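Local coordinates for Sso-CP2 metallo-carboxypetidase (Sulfolobus solfataricus, PDB 4MMO), which is a zinc-binding M20-family hydrolase that probably works as a carboxypeptidase, removing residues from the C-terminal end of peptides, at residues I209-I214 against A304-D309; V225-F230 against K326-K331; L276-T281 against P346-V351. All coordinates share one frame; numbering follows the deposited sequence.

How the contacts relate
Contacts 1 and 2 lie far out in the dimerisation domain, and contact 3 lies nearer the centre of the molecule. Centres of contacts 1 and 2 lie about 14 Å apart, those of 2 and 3 about 22 Å, and those of 1 and 3 about 28 Å. All three first segments precede all three second segments, in the same order, so the contacts interleave along the chain. Contacts 1 and 3 reach the same antiparallel sheet through strands 299-312 and 337-348, with helix 318-331 of contact 2 following the first of these. Ile-214 packs on Leu-329 and Phe-230 on Pro-280, joining neighbouring contacts. Contacts 1 and 3 also touch the second subunit, so both lie at the subunit interface.

Contact 1 of 3, residues I209-I214 against A304-D309; sequences IDLAKI and AFAKLD. With SO4 (sulfate ion), chain G.
Leu-211 reaches from helix 207-218 onto strand 299-312 and carries the contact on one methyl. Its CB, directed at the strand, is still 4.4 Å from Ala-304 CB. With CG anti to the backbone N (chi1 -171°), the branch point lies farther out, 4.5 Å from Ala-306 CB. There the two methyls part: CD1 stays 4.8 Å from Ala-306 CB, whereas CD2 comes down on the strand backbone, 3.6 Å from Phe-305 C. The same methyl lies between two alanines, 3.9 Å from Ala-304 CB and 4.0 Å from Ala-306 CB. These small residues let the leucine reach the peptide chain, while Phe-305 turns away from the helix.

Lys-213 points elsewhere, its NZ 2.9 Å from O1 of a sulfate, probably from the crystallisation liquor, and bonded to the carbonyl oxygens of Ser-216 and Val-219 of the second subunit. An alanine here removes the ammonium, and those two oxygens would probably lose a tie across the dimer interface. The short helix and strand axes pass 8.5 Å apart at 25°, the helix lying on the antiparallel sheet, where Leu-189 and Phe-287 of the flanking strands touch Leu-211, and Ala-212 packs on its counterpart in the second subunit.

Contact 2 of 3, residues V225-F230 against K326-K331; sequences VLIEGF and KKHLQK. With SO4 (sulfate ion), chain F.
Ile-227 and His-328 cross at about a right angle, the isoleucine lying over one face of the imidazole. Its CG1 stands 4.3 Å above the ring plane and is displaced toward the rim, and the other branch, CG2, touches the root of the histidine at 4.2 Å from His-328 CB. A chi1 of 175° sets CG of His-328 opposite the backbone N and carries the imidazole out from helix 318-331 to the loop. In the plane of the ring, at its edge, a water sits 2.7 Å from His-328 ND1. It accepts a bond from Glu-228 N at 2.9 Å, so the loop backbone and the histidine are bridged through it. NE2 is bonded to Thr-217 OG1 of helix 207-218, and with both nitrogens engaged the rotation of the ring is probably well fixed.

The loop presents Ile-227 as the first residue of a type II beta turn that closes with Phe-230 N bonded to Ile-227 O at 3.1 Å. Gly-229 occupies the third position, where its positive phi (90°) would crowd a side chain against the preceding carbonyl. Behind the turn, Val-225 CG1 lies over one face of the Phe-230 ring. Ile-227 also packs on Leu-218, Leu-324, Leu-325 and Phe-310, thus joining the loop to two helices and the sheet of the dimerisation domain.

Toward the surface, Glu-228 and Lys-331 run near each other without pairing: OE1 of Glu-228 is 5.2 Å from Lys-331 NZ, an approach that can offer only a loose electrostatic attraction.

Contact 3 of 3, residues L276-T281 against P346-V351; sequences LLTYPT and PVRTSV
The carbonyl oxygen of Leu-277, at the end of helix 269-278, is gripped by two side chains: Arg-348 from the end of strand 337-348, and Asn-376, whose ND2 also donates to it. The arginine bond is weak, with NH2 3.4 Å from Leu-277 O and an N-H...O angle of 132°. The oxygen nevertheless lies in the guanidinium plane, at its edge. Asn-376 serves both partners, because its OD1 accepts from Arg-348 NE; the amide thus helps to fix how the guanidinium is turned.

Arg-348 reaches across to the helix end with its chain extended from CG to NE, after CG has set out anti to the carbonyl carbon (chi1 -88°). Beside the bond, Arg-348 NH2 comes within 4.1 Å of Thr-278 CA, near the plane of the guanidinium.

Tyr-279 is the first residue to leave helical geometry, so side chains here meet carbonyls at a helix C-terminus, where the positive guanidinium would probably be favoured by the helix dipole. Lys-180 NZ likewise donates to the carbonyl oxygens of Leu-276 and Tyr-279. Helix 239-247 borders the contact through Ile-245 against Thr-278, while on the strand side Val-347 pairs with Val-179 of strand 178-190 and packs on helix 383-389.

Contact 1 of 3, residues I209-I214 against A304-D309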
ATOM      1  N   ILE A 209      -7.501   3.991  -8.896  1.00 33.40           N
ATOM      2  CA  ILE A 209      -7.088   4.764 -10.055  1.00 33.57           C
ATOM      3  C   ILE A 209      -7.331   6.250  -9.811  1.00 37.76           C
ATOM      4  O   ILE A 209      -6.484   7.081 -10.143  1.00 36.98           O
ATOM      5  CB  ILE A 209      -7.801   4.285 -11.360  1.00 36.38           C
ATOM      6  CG1 ILE A 209      -7.314   5.074 -12.578  1.00 41.18           C
ATOM      7  CG2 ILE A 209      -9.299   4.413 -11.247  1.00 44.27           C
ATOM      8  CD1 ILE A 209      -5.870   4.827 -12.912  1.00 47.66           C
ATOM      9  N   ASP A 210      -8.476   6.580  -9.217  1.00 34.26           N
ATOM     10  CA  ASP A 210      -8.819   7.974  -8.963  1.00 45.58           C
ATOM     11  C   ASP A 210      -7.791   8.613  -8.041  1.00 42.15           C
ATOM     12  O   ASP A 210      -7.307   9.709  -8.312  1.00 37.13           O
ATOM     13  CB  ASP A 210     -10.219   8.102  -8.358  1.00 37.13           C
ATOM     14  CG  ASP A 210     -11.323   7.898  -9.384  1.00 51.16           C
ATOM     15  OD1 ASP A 210     -11.010   7.798 -10.591  1.00 38.99           O
ATOM     16  OD2 ASP A 210     -12.507   7.849  -8.982  1.00 38.97           O
ATOM     17  N   LEU A 211      -7.448   7.921  -6.962  1.00 32.44           N
ATOM     18  CA  LEU A 211      -6.481   8.450  -6.011  1.00 34.34           C
ATOM     19  C   LEU A 211      -5.078   8.495  -6.620  1.00 46.49           C
ATOM     20  O   LEU A 211      -4.330   9.449  -6.394  1.00 37.09           O
ATOM     21  CB  LEU A 211      -6.479   7.625  -4.724  1.00 28.26           C
ATOM     22  CG  LEU A 211      -5.654   8.199  -3.566  1.00 41.62           C
ATOM     23  CD1 LEU A 211      -6.081   9.626  -3.221  1.00 36.43           C
ATOM     24  CD2 LEU A 211      -5.760   7.305  -2.340  1.00 42.76           C
ATOM     25  N   ALA A 212      -4.726   7.470  -7.394  1.00 41.79           N
ATOM     26  CA  ALA A 212      -3.447   7.461  -8.102  1.00 41.78           C
ATOM     27  C   ALA A 212      -3.355   8.676  -9.013  1.00 38.85           C
ATOM     28  O   ALA A 212      -2.301   9.298  -9.135  1.00 34.86           O
ATOM     29  CB  ALA A 212      -3.285   6.181  -8.912  1.00 33.69           C
ATOM     30  N   LYS A 213      -4.469   9.015  -9.651  1.00 30.36           N
ATOM     31  CA  LYS A 213      -4.502  10.163 -10.543  1.00 37.04           C
ATOM     32  C   LYS A 213      -4.339  11.456  -9.756  1.00 39.17           C
ATOM     33  O   LYS A 213      -3.644  12.367 -10.200  1.00 39.82           O
ATOM     34  CB  LYS A 213      -5.801  10.178 -11.355  1.00 41.27           C
ATOM     35  CG  LYS A 213      -5.650   9.557 -12.737  1.00 46.99           C
ATOM     36  CD  LYS A 213      -6.983   9.135 -13.330  1.00 42.75           C
ATOM     37  CE  LYS A 213      -6.791   8.373 -14.636  1.00 52.59           C
ATOM     38  NZ  LYS A 213      -6.061   9.171 -15.663  1.00 42.36           N
ATOM     39  N   ILE A 214      -4.963  11.520  -8.582  1.00 37.67           N
ATOM     40  CA  ILE A 214      -4.889  12.699  -7.723  1.00 35.16           C
ATOM     41  C   ILE A 214      -3.449  12.992  -7.312  1.00 44.79           C
ATOM     42  O   ILE A 214      -2.950  14.099  -7.523  1.00 43.85           O
ATOM     43  CB  ILE A 214      -5.753  12.522  -6.451  1.00 38.93           C
ATOM     44  CG1 ILE A 214      -7.244  12.570  -6.799  1.00 41.12           C
ATOM     45  CG2 ILE A 214      -5.418  13.583  -5.398  1.00 34.94           C
ATOM     46  CD1 ILE A 214      -7.753  13.926  -7.268  1.00 47.17           C
ATOM     47  N   ALA A 304      -9.570   3.514  -0.842  1.00 44.79           N
ATOM     48  CA  ALA A 304      -8.164   3.755  -1.144  1.00 42.29           C
ATOM     49  C   ALA A 304      -7.673   4.916  -0.292  1.00 44.44           C
ATOM     50  O   ALA A 304      -8.378   5.910  -0.135  1.00 41.22           O
ATOM     51  CB  ALA A 304      -7.981   4.087  -2.616  1.00 43.08           C
ATOM     52  N   PHE A 305      -6.472   4.791   0.263  1.00 38.05           N
ATOM     53  CA  PHE A 305      -5.875   5.904   0.992  1.00 58.44           C
ATOM     54  C   PHE A 305      -4.378   6.042   0.744  1.00 57.92           C
ATOM     55  O   PHE A 305      -3.694   5.076   0.397  1.00 44.03           O
ATOM     56  CB  PHE A 305      -6.168   5.807   2.495  1.00 69.29           C
ATOM     57  CG  PHE A 305      -5.619   4.575   3.149  1.00 56.94           C
ATOM     58  CD1 PHE A 305      -6.336   3.391   3.139  1.00 78.31           C
ATOM     59  CD2 PHE A 305      -4.393   4.604   3.791  1.00 66.25           C
ATOM     60  CE1 PHE A 305      -5.835   2.254   3.747  1.00 90.89           C
ATOM     61  CE2 PHE A 305      -3.886   3.473   4.401  1.00 78.51           C
ATOM     62  CZ  PHE A 305      -4.609   2.296   4.381  1.00 89.10           C
ATOM     63  N   ALA A 306      -3.892   7.267   0.916  1.00 40.91           N
ATOM     64  CA  ALA A 306      -2.488   7.585   0.731  1.00 34.84           C
ATOM     65  C   ALA A 306      -2.027   8.519   1.845  1.00 39.71           C
ATOM     66  O   ALA A 306      -2.824   9.286   2.385  1.00 40.25           O
ATOM     67  CB  ALA A 306      -2.277   8.237  -0.624  1.00 30.57           C
ATOM     68  N   LYS A 307      -0.742   8.440   2.185  1.00 33.49           N
ATOM     69  CA  LYS A 307      -0.149   9.286   3.208  1.00 35.80           C
ATOM     70  C   LYS A 307       0.989  10.106   2.612  1.00 35.99           C
ATOM     71  O   LYS A 307       1.905   9.558   1.996  1.00 39.97           O
ATOM     72  CB  LYS A 307       0.363   8.440   4.372  1.00 40.20           C
ATOM     73  CG  LYS A 307      -0.737   7.886   5.256  1.00 48.15           C
ATOM     74  CD  LYS A 307      -0.172   7.052   6.396  1.00 51.05           C
ATOM     75  CE  LYS A 307      -1.270   6.273   7.108  1.00 65.92           C
ATOM     76  NZ  LYS A 307      -1.388   6.646   8.545  1.00 51.63           N
ATOM     77  N   LEU A 308       0.917  11.419   2.805  1.00 36.51           N
ATOM     78  CA  LEU A 308       1.888  12.349   2.242  1.00 34.97           C
ATOM     79  C   LEU A 308       2.570  13.131   3.351  1.00 41.95           C
ATOM     80  O   LEU A 308       1.933  13.510   4.337  1.00 43.04           O
ATOM     81  CB  LEU A 308       1.198  13.340   1.302  1.00 40.48           C
ATOM     82  CG  LEU A 308       0.265  12.765   0.237  1.00 43.62           C
ATOM     83  CD1 LEU A 308      -0.541  13.882  -0.407  1.00 50.86           C
ATOM     84  CD2 LEU A 308       1.053  12.004  -0.812  1.00 42.79           C
ATOM     85  N   ASP A 309       3.868  13.363   3.187  1.00 32.57           N
ATOM     86  CA  ASP A 309       4.587  14.292   4.042  1.00 41.92           C
ATOM     87  C   ASP A 309       5.238  15.354   3.164  1.00 38.07           C
ATOM     88  O   ASP A 309       5.843  15.040   2.137  1.00 39.15           O
ATOM     89  CB  ASP A 309       5.622  13.561   4.908  1.00 39.36           C
ATOM     90  CG  ASP A 309       6.833  13.099   4.117  1.00 40.92           C
ATOM     91  OD1 ASP A 309       6.706  12.128   3.345  1.00 47.14           O
ATOM     92  OD2 ASP A 309       7.918  13.700   4.280  1.00 44.25           O
TER
HETATM   93  S   SO4 G 501      -7.563  12.033 -17.772  1.00 76.43           S
HETATM   94  O1  SO4 G 501      -7.721  11.367 -16.482  1.00 51.02           O
HETATM   95  O2  SO4 G 501      -7.001  13.361 -17.555  1.00 65.30           O
HETATM   96  O3  SO4 G 501      -6.660  11.258 -18.623  1.00 78.51           O
HETATM   97  O4  SO4 G 501      -8.866  12.150 -18.426  1.00 63.56           O

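Contact 2 of 3, residues V225-F230 against K326-K331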
ATOM      1  N   VAL A 225       6.987  20.355  -7.078  1.00 36.78           N
ATOM      2  CA  VAL A 225       5.605  20.364  -6.602  1.00 34.46           C
ATOM      3  C   VAL A 225       4.749  21.281  -7.466  1.00 36.90           C
ATOM      4  O   VAL A 225       5.112  22.426  -7.717  1.00 48.16           O
ATOM      5  CB  VAL A 225       5.534  20.810  -5.127  1.00 30.12           C
ATOM      6  CG1 VAL A 225       4.096  20.824  -4.629  1.00 42.69           C
ATOM      7  CG2 VAL A 225       6.393  19.894  -4.260  1.00 25.04           C
ATOM      8  N   LEU A 226       3.608  20.767  -7.914  1.00 39.15           N
ATOM      9  CA  LEU A 226       2.754  21.484  -8.857  1.00 40.76           C
ATOM     10  C   LEU A 226       1.588  22.206  -8.176  1.00 40.55           C
ATOM     11  O   LEU A 226       0.780  22.852  -8.843  1.00 46.59           O
ATOM     12  CB  LEU A 226       2.211  20.513  -9.913  1.00 41.89           C
ATOM     13  CG  LEU A 226       3.241  19.789 -10.785  1.00 48.94           C
ATOM     14  CD1 LEU A 226       2.544  18.885 -11.786  1.00 40.48           C
ATOM     15  CD2 LEU A 226       4.148  20.774 -11.507  1.00 37.84           C
ATOM     16  N   ILE A 227       1.495  22.091  -6.854  1.00 42.36           N
ATOM     17  CA  ILE A 227       0.480  22.820  -6.103  1.00 43.30           C
ATOM     18  C   ILE A 227       0.688  24.317  -6.300  1.00 46.61           C
ATOM     19  O   ILE A 227       1.770  24.842  -6.037  1.00 43.29           O
ATOM     20  CB  ILE A 227       0.530  22.481  -4.600  1.00 40.70           C
ATOM     21  CG1 ILE A 227       0.256  20.992  -4.388  1.00 35.87           C
ATOM     22  CG2 ILE A 227      -0.497  23.312  -3.822  1.00 35.14           C
ATOM     23  CD1 ILE A 227       0.515  20.512  -2.971  1.00 40.81           C
ATOM     24  N   GLU A 228      -0.350  24.996  -6.775  1.00 46.81           N
ATOM     25  CA  GLU A 228      -0.269  26.426  -7.053  1.00 44.66           C
ATOM     26  C   GLU A 228       0.053  27.209  -5.784  1.00 44.32           C
ATOM     27  O   GLU A 228      -0.624  27.065  -4.768  1.00 35.30           O
ATOM     28  CB  GLU A 228      -1.582  26.924  -7.662  1.00 54.32           C
ATOM     29  CG  GLU A 228      -1.563  28.393  -8.072  1.00 64.52           C
ATOM     30  CD  GLU A 228      -2.891  28.860  -8.643  1.00 77.93           C
ATOM     31  OE1 GLU A 228      -3.641  28.017  -9.180  1.00 96.10           O
ATOM     32  OE2 GLU A 228      -3.189  30.068  -8.549  1.00 78.42           O
ATOM     33  N   GLY A 229       1.100  28.027  -5.853  1.00 42.92           N
ATOM     34  CA  GLY A 229       1.500  28.880  -4.745  1.00 36.25           C
ATOM     35  C   GLY A 229       2.499  28.253  -3.783  1.00 37.76           C
ATOM     36  O   GLY A 229       2.953  28.909  -2.848  1.00 45.84           O
ATOM     37  N   PHE A 230       2.849  26.991  -4.013  1.00 38.23           N
ATOM     38  CA  PHE A 230       3.702  26.244  -3.089  1.00 31.91           C
ATOM     39  C   PHE A 230       5.066  26.904  -2.861  1.00 30.53           C
ATOM     40  O   PHE A 230       5.555  26.951  -1.733  1.00 40.07           O
ATOM     41  CB  PHE A 230       3.888  24.820  -3.609  1.00 31.34           C
ATOM     42  CG  PHE A 230       4.634  23.919  -2.672  1.00 33.62           C
ATOM     43  CD1 PHE A 230       3.983  23.297  -1.622  1.00 40.39           C
ATOM     44  CD2 PHE A 230       5.985  23.674  -2.855  1.00 29.43           C
ATOM     45  CE1 PHE A 230       4.667  22.463  -0.764  1.00 37.50           C
ATOM     46  CE2 PHE A 230       6.672  22.834  -2.002  1.00 37.32           C
ATOM     47  CZ  PHE A 230       6.014  22.229  -0.954  1.00 31.62           C
ATOM     48  N   LYS A 326      -5.387  21.995  -0.310  1.00 40.75           N
ATOM     49  CA  LYS A 326      -6.824  21.764  -0.350  1.00 48.83           C
ATOM     50  C   LYS A 326      -7.463  22.443  -1.556  1.00 45.90           C
ATOM     51  O   LYS A 326      -8.292  21.843  -2.230  1.00 42.63           O
ATOM     52  CB  LYS A 326      -7.477  22.202   0.960  1.00 41.57           C
ATOM     53  CG  LYS A 326      -7.297  21.173   2.068  1.00 48.28           C
ATOM     54  CD  LYS A 326      -7.437  21.779   3.452  1.00 66.88           C
ATOM     55  CE  LYS A 326      -8.885  22.012   3.824  1.00 73.54           C
ATOM     56  NZ  LYS A 326      -9.013  22.635   5.171  1.00 67.77           N
ATOM     57  N   LYS A 327      -7.066  23.678  -1.845  1.00 46.00           N
ATOM     58  CA  LYS A 327      -7.559  24.354  -3.041  1.00 31.05           C
ATOM     59  C   LYS A 327      -7.220  23.530  -4.280  1.00 49.26           C
ATOM     60  O   LYS A 327      -8.041  23.378  -5.182  1.00 49.18           O
ATOM     61  CB  LYS A 327      -6.970  25.760  -3.160  1.00 50.28           C
ATOM     62  CG  LYS A 327      -7.739  26.817  -2.381  1.00 67.07           C
ATOM     63  CD  LYS A 327      -7.046  28.171  -2.440  1.00 85.86           C
ATOM     64  CE  LYS A 327      -7.872  29.256  -1.762  1.00 99.94           C
ATOM     65  NZ  LYS A 327      -7.892  29.117  -0.278  1.00101.66           N
ATOM     66  N   HIS A 328      -6.012  22.982  -4.303  1.00 43.02           N
ATOM     67  CA  HIS A 328      -5.563  22.161  -5.417  1.00 47.80           C
ATOM     68  C   HIS A 328      -6.405  20.893  -5.570  1.00 52.33           C
ATOM     69  O   HIS A 328      -6.813  20.537  -6.675  1.00 53.51           O
ATOM     70  CB  HIS A 328      -4.094  21.787  -5.225  1.00 40.07           C
ATOM     71  CG  HIS A 328      -3.571  20.847  -6.265  1.00 40.97           C
ATOM     72  ND1 HIS A 328      -2.961  21.282  -7.421  1.00 53.68           N
ATOM     73  CD2 HIS A 328      -3.568  19.494  -6.322  1.00 39.00           C
ATOM     74  CE1 HIS A 328      -2.605  20.237  -8.147  1.00 47.77           C
ATOM     75  NE2 HIS A 328      -2.961  19.141  -7.504  1.00 45.75           N
ATOM     76  N   LEU A 329      -6.659  20.210  -4.459  1.00 43.47           N
ATOM     77  CA  LEU A 329      -7.448  18.984  -4.486  1.00 51.65           C
ATOM     78  C   LEU A 329      -8.882  19.225  -4.968  1.00 51.68           C
ATOM     79  O   LEU A 329      -9.478  18.354  -5.599  1.00 57.16           O
ATOM     80  CB  LEU A 329      -7.451  18.321  -3.108  1.00 42.96           C
ATOM     81  CG  LEU A 329      -6.104  17.744  -2.656  1.00 38.64           C
ATOM     82  CD1 LEU A 329      -6.197  17.245  -1.224  1.00 40.52           C
ATOM     83  CD2 LEU A 329      -5.638  16.619  -3.575  1.00 45.86           C
ATOM     84  N   GLN A 330      -9.431  20.402  -4.672  1.00 53.16           N
ATOM     85  CA  GLN A 330     -10.743  20.787  -5.187  1.00 49.92           C
ATOM     86  C   GLN A 330     -10.735  20.751  -6.711  1.00 59.97           C
ATOM     87  O   GLN A 330     -11.573  20.100  -7.334  1.00 69.37           O
ATOM     88  CB  GLN A 330     -11.123  22.194  -4.722  1.00 64.58           C
ATOM     89  CG  GLN A 330     -11.361  22.340  -3.229  1.00 88.30           C
ATOM     90  CD  GLN A 330     -11.376  23.798  -2.787  1.00105.65           C
ATOM     91  OE1 GLN A 330     -11.660  24.696  -3.580  1.00104.52           O
ATOM     92  NE2 GLN A 330     -11.061  24.038  -1.516  1.00 98.70           N
ATOM     93  N   LYS A 331      -9.775  21.458  -7.301  1.00 59.56           N
ATOM     94  CA  LYS A 331      -9.645  21.537  -8.753  1.00 61.48           C
ATOM     95  C   LYS A 331      -9.425  20.164  -9.386  1.00 61.53           C
ATOM     96  O   LYS A 331      -9.895  19.899 -10.491  1.00 71.68           O
ATOM     97  CB  LYS A 331      -8.483  22.458  -9.126  1.00 56.96           C
ATOM     98  CG  LYS A 331      -8.731  23.920  -8.808  1.00 63.27           C
ATOM     99  CD  LYS A 331      -7.475  24.753  -9.025  1.00 75.94           C
ATOM    100  CE  LYS A 331      -7.718  26.223  -8.728  1.00 76.21           C
ATOM    101  NZ  LYS A 331      -8.295  26.431  -7.369  1.00 86.51           N
TER
HETATM  102  S   SO4 F 504     -12.249  22.115   3.676  1.00 81.93           S
HETATM  103  O1  SO4 F 504     -11.928  20.766   3.215  1.00 91.32           O
HETATM  104  O2  SO4 F 504     -11.652  22.324   4.994  1.00 77.95           O
HETATM  105  O3  SO4 F 504     -11.719  23.091   2.722  1.00 58.33           O
HETATM  106  O4  SO4 F 504     -13.698  22.272   3.781  1.00 89.07           O
HETATM  107  O   HOH W   1      -2.697  23.909  -8.056  1.00 42.26           O

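Contact 3 of 3, residues L276-T281 against P346-V351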
ATOM      1  N   LEU A 276      19.291  18.198  -0.672  1.00 38.06           N
ATOM      2  CA  LEU A 276      18.984  17.635   0.633  1.00 45.66           C
ATOM      3  C   LEU A 276      18.580  18.710   1.642  1.00 45.18           C
ATOM      4  O   LEU A 276      17.617  18.537   2.391  1.00 44.46           O
ATOM      5  CB  LEU A 276      20.203  16.868   1.149  1.00 38.20           C
ATOM      6  CG  LEU A 276      20.040  16.046   2.425  1.00 39.59           C
ATOM      7  CD1 LEU A 276      18.925  15.017   2.284  1.00 39.43           C
ATOM      8  CD2 LEU A 276      21.355  15.368   2.760  1.00 43.19           C
ATOM      9  N   LEU A 277      19.311  19.821   1.649  1.00 39.13           N
ATOM     10  CA  LEU A 277      19.132  20.850   2.669  1.00 42.11           C
ATOM     11  C   LEU A 277      18.193  21.996   2.266  1.00 43.22           C
ATOM     12  O   LEU A 277      17.649  22.676   3.139  1.00 44.54           O
ATOM     13  CB  LEU A 277      20.494  21.430   3.066  1.00 41.26           C
ATOM     14  CG  LEU A 277      21.542  20.449   3.602  1.00 35.78           C
ATOM     15  CD1 LEU A 277      22.776  21.211   4.073  1.00 49.87           C
ATOM     16  CD2 LEU A 277      20.987  19.585   4.728  1.00 43.89           C
ATOM     17  N   THR A 278      17.991  22.193   0.963  1.00 39.32           N
ATOM     18  CA  THR A 278      17.323  23.399   0.453  1.00 37.91           C
ATOM     19  C   THR A 278      15.968  23.152  -0.228  1.00 34.17           C
ATOM     20  O   THR A 278      15.138  24.058  -0.290  1.00 41.23           O
ATOM     21  CB  THR A 278      18.266  24.167  -0.529  1.00 29.57           C
ATOM     22  OG1 THR A 278      19.450  24.566   0.172  1.00 52.72           O
ATOM     23  CG2 THR A 278      17.602  25.407  -1.116  1.00 55.73           C
ATOM     24  N   TYR A 279      15.731  21.943  -0.731  1.00 38.96           N
ATOM     25  CA  TYR A 279      14.505  21.678  -1.492  1.00 35.82           C
ATOM     26  C   TYR A 279      13.323  21.282  -0.601  1.00 45.21           C
ATOM     27  O   TYR A 279      13.438  20.369   0.221  1.00 34.85           O
ATOM     28  CB  TYR A 279      14.717  20.562  -2.519  1.00 35.20           C
ATOM     29  CG  TYR A 279      15.698  20.865  -3.633  1.00 41.65           C
ATOM     30  CD1 TYR A 279      16.348  22.090  -3.714  1.00 33.39           C
ATOM     31  CD2 TYR A 279      15.967  19.915  -4.610  1.00 45.13           C
ATOM     32  CE1 TYR A 279      17.243  22.354  -4.738  1.00 46.18           C
ATOM     33  CE2 TYR A 279      16.856  20.167  -5.628  1.00 46.02           C
ATOM     34  CZ  TYR A 279      17.493  21.387  -5.691  1.00 51.33           C
ATOM     35  OH  TYR A 279      18.379  21.634  -6.712  1.00 44.14           O
ATOM     36  N   PRO A 280      12.172  21.957  -0.770  1.00 29.59           N
ATOM     37  CA  PRO A 280      10.965  21.440  -0.122  1.00 27.54           C
ATOM     38  C   PRO A 280      10.466  20.204  -0.872  1.00 38.29           C
ATOM     39  O   PRO A 280      10.852  20.026  -2.024  1.00 41.88           O
ATOM     40  CB  PRO A 280       9.975  22.597  -0.255  1.00 28.85           C
ATOM     41  CG  PRO A 280      10.406  23.312  -1.488  1.00 32.98           C
ATOM     42  CD  PRO A 280      11.906  23.196  -1.524  1.00 31.30           C
ATOM     43  N   THR A 281       9.641  19.370  -0.244  1.00 35.79           N
ATOM     44  CA  THR A 281       9.202  18.127  -0.876  1.00 31.26           C
ATOM     45  C   THR A 281       7.703  17.898  -0.793  1.00 33.00           C
ATOM     46  O   THR A 281       7.011  18.493   0.031  1.00 40.30           O
ATOM     47  CB  THR A 281       9.870  16.900  -0.226  1.00 36.41           C
ATOM     48  OG1 THR A 281       9.385  16.740   1.115  1.00 37.69           O
ATOM     49  CG2 THR A 281      11.383  17.054  -0.214  1.00 38.11           C
ATOM     50  N   PRO A 346       9.419  25.593   9.359  1.00 34.10           N
ATOM     51  CA  PRO A 346      10.855  25.584   9.059  1.00 33.78           C
ATOM     52  C   PRO A 346      11.566  26.694   9.823  1.00 32.70           C
ATOM     53  O   PRO A 346      10.917  27.666  10.213  1.00 35.52           O
ATOM     54  CB  PRO A 346      10.897  25.870   7.558  1.00 30.86           C
ATOM     55  CG  PRO A 346       9.674  26.672   7.304  1.00 32.46           C
ATOM     56  CD  PRO A 346       8.629  26.115   8.232  1.00 32.84           C
ATOM     57  N   VAL A 347      12.875  26.550  10.026  1.00 27.58           N
ATOM     58  CA  VAL A 347      13.653  27.495  10.822  1.00 33.96           C
ATOM     59  C   VAL A 347      15.084  27.573  10.315  1.00 37.74           C
ATOM     60  O   VAL A 347      15.669  26.560   9.933  1.00 42.73           O
ATOM     61  CB  VAL A 347      13.719  27.064  12.305  1.00 32.81           C
ATOM     62  CG1 VAL A 347      14.626  27.994  13.113  1.00 55.23           C
ATOM     63  CG2 VAL A 347      12.344  27.029  12.919  1.00 40.08           C
ATOM     64  N   ARG A 348      15.637  28.782  10.329  1.00 31.35           N
ATOM     65  CA  ARG A 348      17.055  29.004  10.084  1.00 34.94           C
ATOM     66  C   ARG A 348      17.517  30.178  10.929  1.00 36.02           C
ATOM     67  O   ARG A 348      16.930  31.257  10.864  1.00 40.18           O
ATOM     68  CB  ARG A 348      17.315  29.299   8.611  1.00 40.63           C
ATOM     69  CG  ARG A 348      17.533  28.066   7.779  1.00 42.41           C
ATOM     70  CD  ARG A 348      17.728  28.412   6.325  1.00 46.05           C
ATOM     71  NE  ARG A 348      17.647  27.219   5.491  1.00 42.90           N
ATOM     72  CZ  ARG A 348      17.238  27.206   4.227  1.00 38.55           C
ATOM     73  NH1 ARG A 348      16.868  28.330   3.623  1.00 37.81           N
ATOM     74  NH2 ARG A 348      17.201  26.061   3.564  1.00 44.88           N
ATOM     75  N   THR A 349      18.561  29.967  11.724  1.00 36.08           N
ATOM     76  CA  THR A 349      19.061  31.007  12.616  1.00 32.96           C
ATOM     77  C   THR A 349      20.489  31.390  12.250  1.00 43.20           C
ATOM     78  O   THR A 349      21.137  30.728  11.439  1.00 45.38           O
ATOM     79  CB  THR A 349      19.013  30.557  14.087  1.00 40.98           C
ATOM     80  OG1 THR A 349      19.932  29.479  14.292  1.00 42.09           O
ATOM     81  CG2 THR A 349      17.608  30.111  14.462  1.00 44.11           C
ATOM     82  N   SER A 350      20.975  32.459  12.869  1.00 39.29           N
ATOM     83  CA  SER A 350      22.270  33.027  12.523  1.00 42.40           C
ATOM     84  C   SER A 350      23.447  32.235  13.083  1.00 34.79           C
ATOM     85  O   SER A 350      23.411  31.742  14.210  1.00 36.42           O
ATOM     86  CB  SER A 350      22.357  34.469  13.022  1.00 37.55           C
ATOM     87  OG  SER A 350      23.700  34.916  13.010  1.00 40.07           O
ATOM     88  N   VAL A 351      24.503  32.137  12.284  1.00 40.76           N
ATOM     89  CA  VAL A 351      25.749  31.524  12.722  1.00 33.77           C
ATOM     90  C   VAL A 351      26.485  32.452  13.695  1.00 41.67           C
ATOM     91  O   VAL A 351      27.423  32.037  14.375  1.00 42.80           O
ATOM     92  CB  VAL A 351      26.654  31.201  11.505  1.00 48.48           C
ATOM     93  CG1 VAL A 351      27.193  32.488  10.865  1.00 43.00           C
ATOM     94  CG2 VAL A 351      27.791  30.260  11.897  1.00 47.07           C
TER